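Local coordinates for acetyl-CoA acetyltransferase (Mycobacterium smegmatis, PDB 4EGV), which is a monomeric thiolase-like protein that may act as an acyltransferase, at residues 141-145 against 268-272; 113-118 against 380-385; 224-228 against 367-372. All blocks are in the same frame, centred on the assembly; numbering follows the deposited sequence.

Contact 1 of 3, residues 141-145 against 268-272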
ATOM      1  N   GLY A 141      -4.923 -10.525 -10.006  1.00 28.12           N
ATOM      2  CA  GLY A 141      -5.121 -10.813  -8.602  1.00 30.03           C
ATOM      3  C   GLY A 141      -6.589 -10.720  -8.309  1.00 31.72           C
ATOM      4  O   GLY A 141      -7.301 -10.230  -9.135  1.00 31.77           O
ATOM      5  N   SER A 142      -7.042 -11.164  -7.143  1.00 34.18           N
ATOM      6  CA  SER A 142      -8.475 -11.176  -6.795  1.00 36.90           C
ATOM      7  C   SER A 142      -8.710 -11.453  -5.327  1.00 39.55           C
ATOM      8  O   SER A 142      -7.818 -11.889  -4.614  1.00 39.77           O
ATOM      9  CB  SER A 142      -9.286 -12.187  -7.636  1.00 36.33           C
ATOM     10  OG  SER A 142      -8.749 -13.492  -7.565  1.00 35.30           O
ATOM     11  N   GLU A 143      -9.922 -11.179  -4.860  1.00 43.13           N
ATOM     12  CA  GLU A 143     -10.318 -11.556  -3.520  1.00 46.07           C
ATOM     13  C   GLU A 143     -11.780 -11.862  -3.433  1.00 47.65           C
ATOM     14  O   GLU A 143     -12.567 -11.380  -4.221  1.00 47.21           O
ATOM     15  CB  GLU A 143      -9.924 -10.530  -2.486  1.00 46.24           C
ATOM     16  CG  GLU A 143      -9.831  -9.107  -2.954  1.00 50.71           C
ATOM     17  CD  GLU A 143      -9.171  -8.193  -1.890  1.00 56.35           C
ATOM     18  OE1 GLU A 143      -8.038  -7.626  -2.142  1.00 56.49           O
ATOM     19  OE2 GLU A 143      -9.805  -8.078  -0.796  1.00 57.16           O
ATOM     20  N   ASN A 144     -12.092 -12.679  -2.428  1.00 50.57           N
ATOM     21  CA  ASN A 144     -13.381 -13.297  -2.124  1.00 52.72           C
ATOM     22  C   ASN A 144     -14.073 -12.720  -0.862  1.00 54.25           C
ATOM     23  O   ASN A 144     -13.417 -12.116   0.002  1.00 53.84           O
ATOM     24  CB  ASN A 144     -13.089 -14.764  -1.835  1.00 53.15           C
ATOM     25  CG  ASN A 144     -13.664 -15.658  -2.831  1.00 53.80           C
ATOM     26  OD1 ASN A 144     -14.657 -15.322  -3.462  1.00 54.88           O
ATOM     27  ND2 ASN A 144     -13.080 -16.834  -2.975  1.00 53.85           N
ATOM     28  N   THR A 145     -15.391 -12.919  -0.724  1.00 56.18           N
ATOM     29  CA  THR A 145     -16.040 -12.740   0.608  1.00 57.99           C
ATOM     30  C   THR A 145     -15.604 -13.879   1.554  1.00 58.87           C
ATOM     31  O   THR A 145     -15.563 -13.693   2.763  1.00 58.89           O
ATOM     32  CB  THR A 145     -17.614 -12.637   0.587  1.00 57.96           C
ATOM     33  OG1 THR A 145     -18.150 -13.715  -0.177  1.00 58.14           O
ATOM     34  CG2 THR A 145     -18.107 -11.299  -0.004  1.00 58.18           C
ATOM     35  N   GLN A 268     -14.943  -5.953   2.704  1.00 50.25           N
ATOM     36  CA  GLN A 268     -15.106  -7.366   2.289  1.00 51.41           C
ATOM     37  C   GLN A 268     -15.966  -7.442   1.008  1.00 50.34           C
ATOM     38  O   GLN A 268     -17.149  -7.052   1.048  1.00 49.50           O
ATOM     39  CB  GLN A 268     -15.702  -8.203   3.441  1.00 52.20           C
ATOM     40  CG  GLN A 268     -14.974  -7.952   4.867  1.00 54.77           C
ATOM     41  CD  GLN A 268     -15.946  -7.561   6.064  1.00 55.84           C
ATOM     42  OE1 GLN A 268     -17.063  -7.019   5.863  1.00 52.09           O
ATOM     43  NE2 GLN A 268     -15.489  -7.824   7.293  1.00 52.37           N
ATOM     44  N   VAL A 269     -15.347  -7.946  -0.087  1.00 49.85           N
ATOM     45  CA  VAL A 269     -15.759  -7.784  -1.517  1.00 48.46           C
ATOM     46  C   VAL A 269     -15.420  -8.976  -2.442  1.00 46.81           C
ATOM     47  O   VAL A 269     -14.583  -9.794  -2.109  1.00 46.68           O
ATOM     48  CB  VAL A 269     -14.979  -6.609  -2.190  1.00 49.17           C
ATOM     49  CG1 VAL A 269     -15.408  -5.232  -1.646  1.00 50.25           C
ATOM     50  CG2 VAL A 269     -13.482  -6.812  -2.051  1.00 48.65           C
ATOM     51  N   ASN A 270     -15.986  -8.954  -3.627  1.00 44.65           N
ATOM     52  CA  ASN A 270     -15.581  -9.778  -4.727  1.00 42.80           C
ATOM     53  C   ASN A 270     -15.039  -8.864  -5.822  1.00 41.46           C
ATOM     54  O   ASN A 270     -15.772  -8.165  -6.420  1.00 41.46           O
ATOM     55  CB  ASN A 270     -16.767 -10.603  -5.232  1.00 43.07           C
ATOM     56  CG  ASN A 270     -17.159 -11.751  -4.302  1.00 43.67           C
ATOM     57  OD1 ASN A 270     -17.069 -12.890  -4.665  1.00 44.40           O
ATOM     58  ND2 ASN A 270     -17.655 -11.436  -3.156  1.00 45.33           N
ATOM     59  N   GLN A 271     -13.736  -8.924  -6.084  1.00 39.63           N
ATOM     60  CA  GLN A 271     -13.146  -8.096  -7.136  1.00 37.89           C
ATOM     61  C   GLN A 271     -11.857  -8.670  -7.726  1.00 36.01           C
ATOM     62  O   GLN A 271     -11.030  -9.234  -7.008  1.00 35.33           O
ATOM     63  CB  GLN A 271     -12.894  -6.678  -6.617  1.00 38.18           C
ATOM     64  CG  GLN A 271     -12.396  -6.621  -5.182  1.00 40.50           C
ATOM     65  CD  GLN A 271     -11.978  -5.224  -4.767  1.00 41.10           C
ATOM     66  OE1 GLN A 271     -10.808  -4.975  -4.475  1.00 40.94           O
ATOM     67  NE2 GLN A 271     -12.935  -4.304  -4.737  1.00 40.98           N
ATOM     68  N   GLY A 272     -11.694  -8.516  -9.038  1.00 34.52           N
ATOM     69  CA  GLY A 272     -10.482  -8.923  -9.717  1.00 32.54           C
ATOM     70  C   GLY A 272      -9.907  -7.795 -10.523  1.00 31.16           C
ATOM     71  O   GLY A 272     -10.621  -6.903 -10.939  1.00 31.12           O
TER

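Contact 2 of 3, residues 113-118 against 380-385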
ATOM      1  N   ILE A 113       3.481 -12.118  -0.511  1.00 28.72           N
ATOM      2  CA  ILE A 113       2.404 -11.303   0.087  1.00 28.09           C
ATOM      3  C   ILE A 113       2.756  -9.802   0.088  1.00 27.38           C
ATOM      4  O   ILE A 113       3.924  -9.430   0.027  1.00 26.50           O
ATOM      5  CB  ILE A 113       2.040 -11.789   1.570  1.00 28.32           C
ATOM      6  CG1 ILE A 113       0.618 -11.442   1.954  1.00 29.14           C
ATOM      7  CG2 ILE A 113       3.013 -11.236   2.641  1.00 27.00           C
ATOM      8  CD1 ILE A 113      -0.438 -12.530   1.653  1.00 33.55           C
ATOM      9  N   GLY A 114       1.716  -8.959   0.131  1.00 26.95           N
ATOM     10  CA  GLY A 114       1.818  -7.563   0.578  1.00 25.85           C
ATOM     11  C   GLY A 114       1.219  -6.639  -0.442  1.00 25.66           C
ATOM     12  O   GLY A 114       1.213  -6.958  -1.608  1.00 25.38           O
ATOM     13  N   GLY A 115       0.707  -5.496  -0.013  1.00 25.24           N
ATOM     14  CA  GLY A 115       0.172  -4.491  -0.946  1.00 25.30           C
ATOM     15  C   GLY A 115       1.072  -3.804  -2.003  1.00 25.06           C
ATOM     16  O   GLY A 115       0.579  -3.129  -2.912  1.00 23.32           O
ATOM     17  N   GLN A 116       2.382  -3.994  -1.853  1.00 25.19           N
ATOM     18  CA  GLN A 116       3.377  -3.551  -2.797  1.00 25.40           C
ATOM     19  C   GLN A 116       3.395  -4.398  -4.077  1.00 25.42           C
ATOM     20  O   GLN A 116       3.832  -3.908  -5.123  1.00 24.92           O
ATOM     21  CB  GLN A 116       4.776  -3.510  -2.138  1.00 25.37           C
ATOM     22  CG  GLN A 116       5.572  -4.840  -2.132  1.00 25.53           C
ATOM     23  CD  GLN A 116       4.996  -5.907  -1.188  1.00 25.61           C
ATOM     24  OE1 GLN A 116       4.377  -5.606  -0.160  1.00 25.74           O
ATOM     25  NE2 GLN A 116       5.238  -7.162  -1.523  1.00 24.85           N
ATOM     26  N   SER A 117       2.904  -5.639  -3.994  1.00 25.24           N
ATOM     27  CA  SER A 117       3.174  -6.624  -5.027  1.00 26.00           C
ATOM     28  C   SER A 117       2.698  -6.333  -6.432  1.00 25.63           C
ATOM     29  O   SER A 117       3.439  -6.650  -7.366  1.00 25.16           O
ATOM     30  CB  SER A 117       2.781  -8.037  -4.623  1.00 26.52           C
ATOM     31  OG  SER A 117       1.403  -8.156  -4.358  1.00 28.57           O
ATOM     32  N   PRO A 118       1.496  -5.723  -6.607  1.00 25.37           N
ATOM     33  CA  PRO A 118       1.066  -5.430  -7.989  1.00 25.26           C
ATOM     34  C   PRO A 118       2.064  -4.529  -8.712  1.00 25.19           C
ATOM     35  O   PRO A 118       2.380  -4.749  -9.883  1.00 24.76           O
ATOM     36  CB  PRO A 118      -0.236  -4.667  -7.784  1.00 24.81           C
ATOM     37  CG  PRO A 118      -0.651  -5.002  -6.462  1.00 24.37           C
ATOM     38  CD  PRO A 118       0.509  -5.238  -5.639  1.00 24.61           C
ATOM     39  N   GLY A 380      -6.651  -5.406   1.157  1.00 44.19           N
ATOM     40  CA  GLY A 380      -5.426  -4.665   1.052  1.00 43.12           C
ATOM     41  C   GLY A 380      -4.350  -5.219   0.152  1.00 41.96           C
ATOM     42  O   GLY A 380      -3.487  -4.470  -0.301  1.00 42.02           O
ATOM     43  N   ASN A 381      -4.408  -6.507  -0.134  1.00 40.76           N
ATOM     44  CA  ASN A 381      -3.356  -7.126  -0.895  1.00 39.77           C
ATOM     45  C   ASN A 381      -3.273  -6.816  -2.407  1.00 38.30           C
ATOM     46  O   ASN A 381      -2.191  -6.557  -2.948  1.00 37.43           O
ATOM     47  CB  ASN A 381      -3.318  -8.619  -0.642  1.00 40.33           C
ATOM     48  CG  ASN A 381      -1.914  -9.122  -0.606  1.00 41.95           C
ATOM     49  OD1 ASN A 381      -1.396  -9.637  -1.609  1.00 42.55           O
ATOM     50  ND2 ASN A 381      -1.247  -8.913   0.533  1.00 42.25           N
ATOM     51  N   ASN A 382      -4.416  -6.851  -3.075  1.00 36.88           N
ATOM     52  CA  ASN A 382      -4.484  -6.612  -4.503  1.00 35.41           C
ATOM     53  C   ASN A 382      -5.007  -5.213  -4.885  1.00 34.66           C
ATOM     54  O   ASN A 382      -5.292  -4.935  -6.028  1.00 34.07           O
ATOM     55  CB  ASN A 382      -5.303  -7.724  -5.180  1.00 35.14           C
ATOM     56  CG  ASN A 382      -5.012  -7.820  -6.631  1.00 33.97           C
ATOM     57  OD1 ASN A 382      -3.872  -8.039  -7.013  1.00 31.35           O
ATOM     58  ND2 ASN A 382      -6.013  -7.600  -7.458  1.00 31.45           N
ATOM     59  N   TYR A 383      -5.102  -4.326  -3.916  1.00 34.63           N
ATOM     60  CA  TYR A 383      -5.626  -2.992  -4.156  1.00 34.56           C
ATOM     61  C   TYR A 383      -4.916  -2.190  -5.245  1.00 33.99           C
ATOM     62  O   TYR A 383      -5.566  -1.635  -6.112  1.00 33.98           O
ATOM     63  CB  TYR A 383      -5.636  -2.169  -2.879  1.00 35.03           C
ATOM     64  CG  TYR A 383      -5.900  -0.717  -3.201  1.00 38.19           C
ATOM     65  CD1 TYR A 383      -7.212  -0.260  -3.414  1.00 39.00           C
ATOM     66  CD2 TYR A 383      -4.843   0.193  -3.358  1.00 39.87           C
ATOM     67  CE1 TYR A 383      -7.455   1.017  -3.735  1.00 41.68           C
ATOM     68  CE2 TYR A 383      -5.100   1.497  -3.690  1.00 41.84           C
ATOM     69  CZ  TYR A 383      -6.407   1.895  -3.877  1.00 43.39           C
ATOM     70  OH  TYR A 383      -6.691   3.193  -4.187  1.00 46.39           O
ATOM     71  N   SER A 384      -3.593  -2.116  -5.206  1.00 33.29           N
ATOM     72  CA  SER A 384      -2.848  -1.304  -6.177  1.00 32.37           C
ATOM     73  C   SER A 384      -2.986  -1.735  -7.628  1.00 31.85           C
ATOM     74  O   SER A 384      -2.556  -1.041  -8.518  1.00 32.12           O
ATOM     75  CB  SER A 384      -1.354  -1.174  -5.811  1.00 32.12           C
ATOM     76  OG  SER A 384      -1.113  -0.078  -4.947  1.00 32.06           O
HETATM   77  N   MSE A 385      -3.574  -2.868  -7.905  1.00 31.61           N
HETATM   78  CA  MSE A 385      -3.717  -3.213  -9.288  1.00 31.73           C
HETATM   79  C   MSE A 385      -4.898  -2.516  -9.923  1.00 30.13           C
HETATM   80  O   MSE A 385      -4.923  -2.300 -11.128  1.00 29.55           O
HETATM   81  CB  MSE A 385      -3.906  -4.685  -9.422  1.00 32.64           C
HETATM   82  CG  MSE A 385      -3.809  -5.107 -10.828  1.00 37.69           C
HETATM   83 SE   MSE A 385      -3.131  -6.812 -10.775  1.00 48.43          SE
HETATM   84  CE  MSE A 385      -4.498  -7.753  -9.825  1.00 50.44           C
TER

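Contact 3 of 3, residues 224-228 against 367-372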
ATOM      1  N   PHE A 224     -11.106  11.087  -0.169  1.00 43.43           N
ATOM      2  CA  PHE A 224     -11.059   9.664  -0.551  1.00 42.99           C
ATOM      3  C   PHE A 224     -12.432   8.978  -0.733  1.00 42.39           C
ATOM      4  O   PHE A 224     -12.695   8.397  -1.784  1.00 41.79           O
ATOM      5  CB  PHE A 224     -10.222   8.880   0.450  1.00 42.90           C
ATOM      6  CG  PHE A 224      -8.769   9.053   0.270  1.00 43.42           C
ATOM      7  CD1 PHE A 224      -7.971   7.979  -0.069  1.00 46.01           C
ATOM      8  CD2 PHE A 224      -8.187  10.279   0.419  1.00 43.85           C
ATOM      9  CE1 PHE A 224      -6.602   8.139  -0.253  1.00 46.51           C
ATOM     10  CE2 PHE A 224      -6.830  10.443   0.225  1.00 44.21           C
ATOM     11  CZ  PHE A 224      -6.041   9.385  -0.097  1.00 45.03           C
ATOM     12  N   SER A 225     -13.299   9.072   0.273  1.00 41.92           N
ATOM     13  CA  SER A 225     -14.575   8.386   0.215  1.00 42.07           C
ATOM     14  C   SER A 225     -15.511   9.002  -0.793  1.00 42.33           C
ATOM     15  O   SER A 225     -16.413   8.331  -1.279  1.00 41.93           O
ATOM     16  CB  SER A 225     -15.242   8.211   1.596  1.00 42.04           C
ATOM     17  OG  SER A 225     -15.721   9.418   2.126  1.00 41.43           O
ATOM     18  N   LYS A 226     -15.275  10.265  -1.144  1.00 43.03           N
ATOM     19  CA  LYS A 226     -16.047  10.900  -2.186  1.00 43.65           C
ATOM     20  C   LYS A 226     -15.730  10.332  -3.563  1.00 43.05           C
ATOM     21  O   LYS A 226     -16.639   9.985  -4.320  1.00 43.15           O
ATOM     22  CB  LYS A 226     -15.830  12.399  -2.180  1.00 44.43           C
ATOM     23  CG  LYS A 226     -16.636  13.072  -3.276  1.00 49.01           C
ATOM     24  CD  LYS A 226     -16.815  14.588  -3.125  1.00 55.48           C
ATOM     25  CE  LYS A 226     -15.801  15.369  -3.974  1.00 57.57           C
ATOM     26  NZ  LYS A 226     -14.541  15.555  -3.236  1.00 59.27           N
ATOM     27  N   VAL A 227     -14.439  10.245  -3.884  1.00 42.36           N
ATOM     28  CA  VAL A 227     -13.974   9.591  -5.096  1.00 41.73           C
ATOM     29  C   VAL A 227     -14.454   8.138  -5.130  1.00 41.37           C
ATOM     30  O   VAL A 227     -14.831   7.637  -6.157  1.00 40.85           O
ATOM     31  CB  VAL A 227     -12.423   9.676  -5.211  1.00 42.13           C
ATOM     32  CG1 VAL A 227     -11.855   8.692  -6.247  1.00 41.13           C
ATOM     33  CG2 VAL A 227     -11.980  11.095  -5.513  1.00 41.39           C
ATOM     34  N   ALA A 228     -14.450   7.481  -3.987  1.00 41.31           N
ATOM     35  CA  ALA A 228     -14.838   6.113  -3.898  1.00 41.98           C
ATOM     36  C   ALA A 228     -16.288   5.904  -4.240  1.00 42.84           C
ATOM     37  O   ALA A 228     -16.625   4.887  -4.825  1.00 43.14           O
ATOM     38  CB  ALA A 228     -14.527   5.563  -2.539  1.00 41.26           C
ATOM     39  N   LEU A 367      -5.309  12.659  -4.120  1.00 44.22           N
ATOM     40  CA  LEU A 367      -4.324  11.612  -3.772  1.00 43.47           C
ATOM     41  C   LEU A 367      -4.759  10.176  -4.104  1.00 42.49           C
ATOM     42  O   LEU A 367      -4.032   9.240  -3.857  1.00 41.53           O
ATOM     43  CB  LEU A 367      -3.909  11.723  -2.304  1.00 43.72           C
ATOM     44  CG  LEU A 367      -3.496  13.127  -1.874  1.00 43.98           C
ATOM     45  CD1 LEU A 367      -3.411  13.167  -0.380  1.00 43.70           C
ATOM     46  CD2 LEU A 367      -2.166  13.493  -2.509  1.00 43.79           C
ATOM     47  N   THR A 368      -5.933  10.025  -4.698  1.00 41.91           N
ATOM     48  CA  THR A 368      -6.448   8.711  -5.079  1.00 41.19           C
ATOM     49  C   THR A 368      -7.174   8.715  -6.422  1.00 40.58           C
ATOM     50  O   THR A 368      -7.774   9.681  -6.835  1.00 40.10           O
ATOM     51  CB  THR A 368      -7.348   8.096  -3.965  1.00 41.27           C
ATOM     52  OG1 THR A 368      -7.640   6.746  -4.290  1.00 39.99           O
ATOM     53  CG2 THR A 368      -8.653   8.887  -3.790  1.00 40.69           C
ATOM     54  N   LEU A 369      -7.077   7.615  -7.111  1.00 40.35           N
ATOM     55  CA  LEU A 369      -7.769   7.469  -8.342  1.00 40.88           C
ATOM     56  C   LEU A 369      -8.930   6.505  -8.176  1.00 40.63           C
ATOM     57  O   LEU A 369      -9.832   6.472  -8.964  1.00 40.07           O
ATOM     58  CB  LEU A 369      -6.805   6.902  -9.362  1.00 41.10           C
ATOM     59  CG  LEU A 369      -5.818   7.879  -9.941  1.00 41.67           C
ATOM     60  CD1 LEU A 369      -4.797   7.118 -10.781  1.00 41.62           C
ATOM     61  CD2 LEU A 369      -6.579   8.882 -10.767  1.00 41.66           C
ATOM     62  N   THR A 370      -8.867   5.718  -7.126  1.00 41.02           N
ATOM     63  CA  THR A 370      -9.744   4.613  -6.923  1.00 41.83           C
ATOM     64  C   THR A 370     -10.797   4.950  -5.860  1.00 41.90           C
ATOM     65  O   THR A 370     -11.970   4.619  -5.978  1.00 41.12           O
ATOM     66  CB  THR A 370      -8.889   3.413  -6.503  1.00 41.79           C
ATOM     67  OG1 THR A 370      -8.221   2.884  -7.645  1.00 42.63           O
ATOM     68  CG2 THR A 370      -9.722   2.363  -5.955  1.00 42.47           C
ATOM     69  N   GLY A 371     -10.352   5.612  -4.840  1.00 42.31           N
ATOM     70  CA  GLY A 371     -11.193   5.864  -3.729  1.00 43.04           C
ATOM     71  C   GLY A 371     -10.538   5.380  -2.483  1.00 43.83           C
ATOM     72  O   GLY A 371     -10.938   5.744  -1.440  1.00 43.58           O
ATOM     73  N   GLY A 372      -9.537   4.526  -2.606  1.00 44.71           N
ATOM     74  CA  GLY A 372      -8.788   4.053  -1.468  1.00 45.79           C
ATOM     75  C   GLY A 372      -9.396   2.931  -0.695  1.00 46.39           C
ATOM     76  O   GLY A 372     -10.473   2.529  -0.986  1.00 46.40           O
TER

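Contact 1 of 3, residues 141-145 against 268-272
Two antiparallel neighbours in the nine-stranded mixed sheet of this thiolase fold, strands 136-143 and 271-279, are joined here through Glu143 and Gln271. These residues form a hydrogen-bonded pair, with Glu143 N giving to Gln271 O at 3.1 Å and Gln271 N giving to Glu143 O at 3.3 Å. Next along, Ser142 and Gly272 make the non-hydrogen-bonded pair, and there the chains draw in to a CA-CA separation of 4.2 Å. Glu143 O, besides taking Gln271 N, receives a weaker CA-H...O contact from Asn270 CA at 3.5 Å.

The side chains of Glu143 and Gln271 rise from the same face of the sheet and meet alongside through their aliphatic parts, CG to CG at 4.2 Å. The Glu143 chain runs extended beyond CG (chi2 -169°), which carries its carboxylate out from the backbone to Leu379 N; OE2 accepts a hydrogen bond from that nitrogen and has the methyl Val269 CG2 as a neighbour at 4.1 Å. Ser142 turns to the opposite face, where its OG is bonded to Ser42 O. Past the last bridge the backbone pairing stops, though the chains stay close: the Thr145 methyl CG2 leans against the Asn270 side chain, plain packing where the ladder ends, near exposed Thr145 and Gln268.

Helix 42-56 lies against the Ser142 face, touching Ser142 and Asn270 through Leu45. On the Glu143 face stands the loop residue Asn382, while strand 20-29 continues the sheet beyond 271-279, bonded through Phe28 to Gly272.

Contact 2 of 3, residues 113-118 against 380-385
Pro118, in the first turn of helix 117-130, and Ser384 and Met385, at the start of helix 383-397, form the compact half of this contact. The proline ring points into the other segment: its CG meets Ser384 CB at 3.9 Å, and its CB lies 4.0 Å from Met385 CB, a selenomethionine in the crystal. At Gly115 the absence of a side chain lets backbone meet backbone. Gly115 CA lies 3.7 Å from Gly380 O, with Asn381 O also beside it.

The opposite end is looser and reaches solvent. Exposed Ile113 places CG1 anti to its own N (chi1 -154°), which sends that branch across the side chain of the partly exposed Asn381 at about a right angle. Here the pairing is one aliphatic branch against one amide group, with fewer atoms meeting than around Pro118.

Most of the well-defined polar bonding stays inside 113-118 and shapes the turn rather than linking the segments. Gly114 O is gripped twice, by Ser117 N at 3.2 Å, closing a type I turn, and by Ser117 OG at 3.0 Å, which arrives almost in line with the carbonyl bond. Gln116 NE2 reaches back to Ile113 O at 3.0 Å, nearly straight at 168° and within its own amide plane. Outside partners serve the other segment: Tyr343 OH bonds Gly380 O, and Thr74 OG1 bonds Asn382 OD1.

In thiolases the loop before the probably equivalent helix carries the nucleophilic cysteine; the lack of one in 113-118 suggests that this loop does not supply a thiolase-type nucleophile. The contact chemistry itself implies a turn braced from within and a helix start held by outside partners, fitted together mainly by packing.

Contact 3 of 3, residues 224-228 against 367-372
The ring of Phe224 receives Thr368 over one face: the methyl CG2 makes a CH-pi contact, 4.1 Å from the ring centroid and only 18° off the normal. Around the rim, near the ring plane, lie Gly371 O and Gly372 CA, the latter 4.2 Å from Phe224 CD1. Leu367 comes in obliquely, its CB 3.9 Å from Phe224 CZ, and the ring of Phe221 meets that of Phe224 with the planes about 30° apart.

One torsion explains how Thr368 serves two purposes. With OG1 anti to the backbone nitrogen (chi1 -171°), the hydroxyl faces into its own loop while the methyl is left to the aromatic ring. OG1 accepts from Thr370 N at 3.3 Å and from Gly371 N at 3.0 Å, so the loop bends around this one oxygen.

The bend brings Gly371 against the helix. The Val227 branch CG1 fits into the curve of the loop, reaching Gly371 N at 3.7 Å and also touching the Thr368 methyl, while Ala228 CB rests 3.6 Å from Gly371 CA. Gly371 CA makes a CA-H...O contact with Phe224 O, 3.5 Å away, although that carbonyl already accepts from Ala228 N within the helix.

Outside the pair, Asp341 OD1 takes a hydrogen bond from Leu369 N, and Asn231 ND2 gives one to Thr370 O. The double acceptance by Thr368 OG1 defines an ST turn and an ST motif, here leading straight to Gly372 at the N-cap of helix 373-376 and packed on helix 210-230.

All three contacts are largely buried, yet they differ in chemistry with their place in the fold. Contact 2 is the innermost, its centre about 6 Å from that of the chain, and joins two helix starts; contact 1, its centre about 17 Å from that of the chain, is sheet pairing held by backbone bonds and has exposed residues at one end. Contact 3, with no exposed residue among those that touch, is apolar packing of a helix on a loop. Segment 380-385 connects them: Asn382 packs against the strand of contact 1, and the Tyr383 hydroxyl reaches the loop of contact 3 while bonding Asp341, which also serves that loop. Contacts 1 and 3 do not touch.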